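Monoglyceride lipase (Saccharomyces cerevisiae, PDB 4ZWN) hydrolyses monoacylglycerols, preferentially monounsaturated ones, to free fatty acids and glycerol, and also takes part in the breakdown of fatty acid ethyl esters. Local coordinates at residues A[262-267]-A[281-286]. The protein carries 2 engineered substitutions. Sequence-based numbering, arbitrary orientation.
Engineered in segment 281-286: Arg285 (natural residue Gln).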
loop_
_atom_site.group_PDB
_atom_site.type_symbol
_atom_site.label_atom_id
_atom_site.label_comp_id
_atom_site.label_asym_id
_atom_site.label_seq_id
_atom_site.Cartn_x
_atom_site.Cartn_y
_atom_site.Cartn_z
ATOM N N LYS A 262 0.480 11.940 15.231
ATOM C CA LYS A 262 1.345 11.502 14.143
ATOM C C LYS A 262 0.814 12.040 12.822
ATOM O O LYS A 262 -0.387 11.966 12.557
ATOM C CB LYS A 262 1.445 9.977 14.096
ATOM C CG LYS A 262 2.272 9.376 15.218
ATOM C CD LYS A 262 3.737 9.753 15.089
ATOM C CE LYS A 262 4.561 9.089 16.175
ATOM N NZ LYS A 262 6.005 9.399 16.033
ATOM N N PRO A 263 1.707 12.600 11.992
ATOM C CA PRO A 263 1.298 13.167 10.702
ATOM C C PRO A 263 0.664 12.134 9.769
ATOM O O PRO A 263 1.216 11.052 9.565
ATOM C CB PRO A 263 2.608 13.711 10.117
ATOM C CG PRO A 263 3.693 13.061 10.891
ATOM C CD PRO A 263 3.143 12.787 12.252
ATOM N N VAL A 264 -0.503 12.475 9.231
ATOM C CA VAL A 264 -1.209 11.619 8.283
ATOM C C VAL A 264 -1.481 12.364 6.996
ATOM O O VAL A 264 -1.809 13.552 7.017
ATOM C CB VAL A 264 -2.569 11.128 8.826
ATOM C CG1 VAL A 264 -2.711 9.626 8.614
ATOM C CG2 VAL A 264 -2.754 11.520 10.277
ATOM N N ILE A 265 -1.360 11.674 5.872
ATOM C CA ILE A 265 -1.838 12.238 4.628
ATOM C C ILE A 265 -2.382 11.114 3.751
ATOM O O ILE A 265 -1.766 10.056 3.601
ATOM C CB ILE A 265 -0.742 13.037 3.884
ATOM C CG1 ILE A 265 -1.317 13.779 2.669
ATOM C CG2 ILE A 265 0.449 12.164 3.495
ATOM C CD1 ILE A 265 -0.445 14.919 2.164
ATOM N N ILE A 266 -3.577 11.328 3.217
ATOM C CA ILE A 266 -4.171 10.365 2.303
ATOM C C ILE A 266 -4.247 10.958 0.906
ATOM O O ILE A 266 -4.701 12.111 0.734
ATOM C CB ILE A 266 -5.573 9.915 2.765
ATOM C CG1 ILE A 266 -5.474 9.067 4.050
ATOM C CG2 ILE A 266 -6.255 9.109 1.668
ATOM C CD1 ILE A 266 -6.814 8.634 4.643
ATOM N N MET A 267 -3.778 10.193 -0.086
ATOM C CA MET A 267 -3.885 10.655 -1.472
ATOM C C MET A 267 -4.768 9.674 -2.235
ATOM O O MET A 267 -4.555 8.447 -2.186
ATOM C CB MET A 267 -2.531 10.786 -2.106
ATOM C CG MET A 267 -1.613 11.537 -1.205
ATOM S SD MET A 267 0.134 11.337 -1.424
ATOM C CE MET A 267 0.655 12.583 -0.253
ATOM N N GLU A 281 -12.347 10.472 3.027
ATOM C CA GLU A 281 -12.912 11.719 3.535
ATOM C C GLU A 281 -13.341 11.580 4.991
ATOM O O GLU A 281 -13.064 12.454 5.811
ATOM C CB GLU A 281 -14.099 12.165 2.680
ATOM C CG GLU A 281 -13.718 12.618 1.279
ATOM C CD GLU A 281 -14.921 12.808 0.378
ATOM O OE1 GLU A 281 -16.001 12.266 0.698
ATOM O OE2 GLU A 281 -14.785 13.498 -0.653
ATOM N N LYS A 282 -14.004 10.473 5.310
ATOM C CA LYS A 282 -14.497 10.253 6.664
ATOM C C LYS A 282 -13.363 9.921 7.629
ATOM O O LYS A 282 -13.407 10.305 8.796
ATOM C CB LYS A 282 -15.545 9.140 6.682
ATOM C CG LYS A 282 -16.216 8.944 8.033
ATOM C CD LYS A 282 -17.324 7.904 7.948
ATOM C CE LYS A 282 -18.033 7.727 9.285
ATOM N NZ LYS A 282 -17.126 7.189 10.337
ATOM N N PHE A 283 -12.347 9.214 7.144
ATOM C CA PHE A 283 -11.217 8.848 7.993
ATOM C C PHE A 283 -10.472 10.084 8.490
ATOM O O PHE A 283 -10.150 10.187 9.673
ATOM C CB PHE A 283 -10.247 7.918 7.257
ATOM C CG PHE A 283 -9.071 7.499 8.094
ATOM C CD1 PHE A 283 -9.176 6.438 8.976
ATOM C CD2 PHE A 283 -7.869 8.184 8.019
ATOM C CE1 PHE A 283 -8.103 6.062 9.756
ATOM C CE2 PHE A 283 -6.793 7.813 8.798
ATOM C CZ PHE A 283 -6.910 6.750 9.668
ATOM N N ILE A 284 -10.199 11.016 7.581
ATOM C CA ILE A 284 -9.520 12.257 7.943
ATOM C C ILE A 284 -10.348 13.057 8.950
ATOM O O ILE A 284 -9.806 13.622 9.899
ATOM C CB ILE A 284 -9.227 13.118 6.698
ATOM C CG1 ILE A 284 -8.274 12.374 5.766
ATOM C CG2 ILE A 284 -8.604 14.449 7.092
ATOM C CD1 ILE A 284 -6.954 12.009 6.424
ATOM N N ARG A 285 -11.661 13.085 8.745
ATOM C CA ARG A 285 -12.580 13.704 9.694
ATOM C C ARG A 285 -12.472 13.098 11.091
ATOM O O ARG A 285 -12.434 13.822 12.087
ATOM C CB ARG A 285 -14.018 13.575 9.202
ATOM C CG ARG A 285 -14.455 14.647 8.241
ATOM C CD ARG A 285 -15.926 14.479 7.922
ATOM N NE ARG A 285 -16.470 15.650 7.248
ATOM C CZ ARG A 285 -17.162 16.608 7.856
ATOM N NH1 ARG A 285 -17.406 16.530 9.158
ATOM N NH2 ARG A 285 -17.618 17.642 7.160
ATOM N N ASP A 286 -12.431 11.768 11.159
ATOM C CA ASP A 286 -12.416 11.068 12.442
ATOM C C ASP A 286 -11.035 11.060 13.099
ATOM O O ASP A 286 -10.925 10.896 14.315
ATOM C CB ASP A 286 -12.902 9.622 12.273
ATOM C CG ASP A 286 -14.348 9.534 11.818
ATOM O OD1 ASP A 286 -15.103 10.512 12.007
ATOM O OD2 ASP A 286 -14.731 8.475 11.274
#
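Ile266 rests its terminal methyl, CD1, against both Phe283 and Ile284, neighbours on one turn of the facing helix. Its CD1 meets the Phe283 ring obliquely, 3.6 Å from CD2, the two side chains crossing at about a right angle. The same CD1 lies 3.8 Å from CD1 of Ile284, and here the side chains run past each other in opposite directions. Ile266 reaches this far because its chain is extended beyond CB, with CD1 anti to CA (chi2 177°). Ile284 starts from a CB that does not point at the strand; its bent chain (chi2 -58°) brings CD1 back to it. Two residues before Ile266, on the same face of the strand, Val264 sets CG1 at the edge of the Phe283 ring, a looser touch of 4.5 Å to CE2. Strand 264-269, helix 277-286 and strand 292-297 form a right-handed beta-alpha-beta crossover at one border of the alpha/beta-hydrolase sheet. Residues 264-267 and 281-286 run nearly antiparallel (169°), their axes 9.7 Å apart at the closest, and between these segments the contacts are all between apolar side chains. Leu294 of the last strand touches both Ile266 and Ile284, while Ile254 of helix 253-257 packs on Phe283. Ile265, between the two inward residues, turns to the other face of the sheet and meets Trp323 of helix 310-326. Asp272, assigned to the charge relay, follows this strand in the chain, its side chain about 9 Å from that of Ile266.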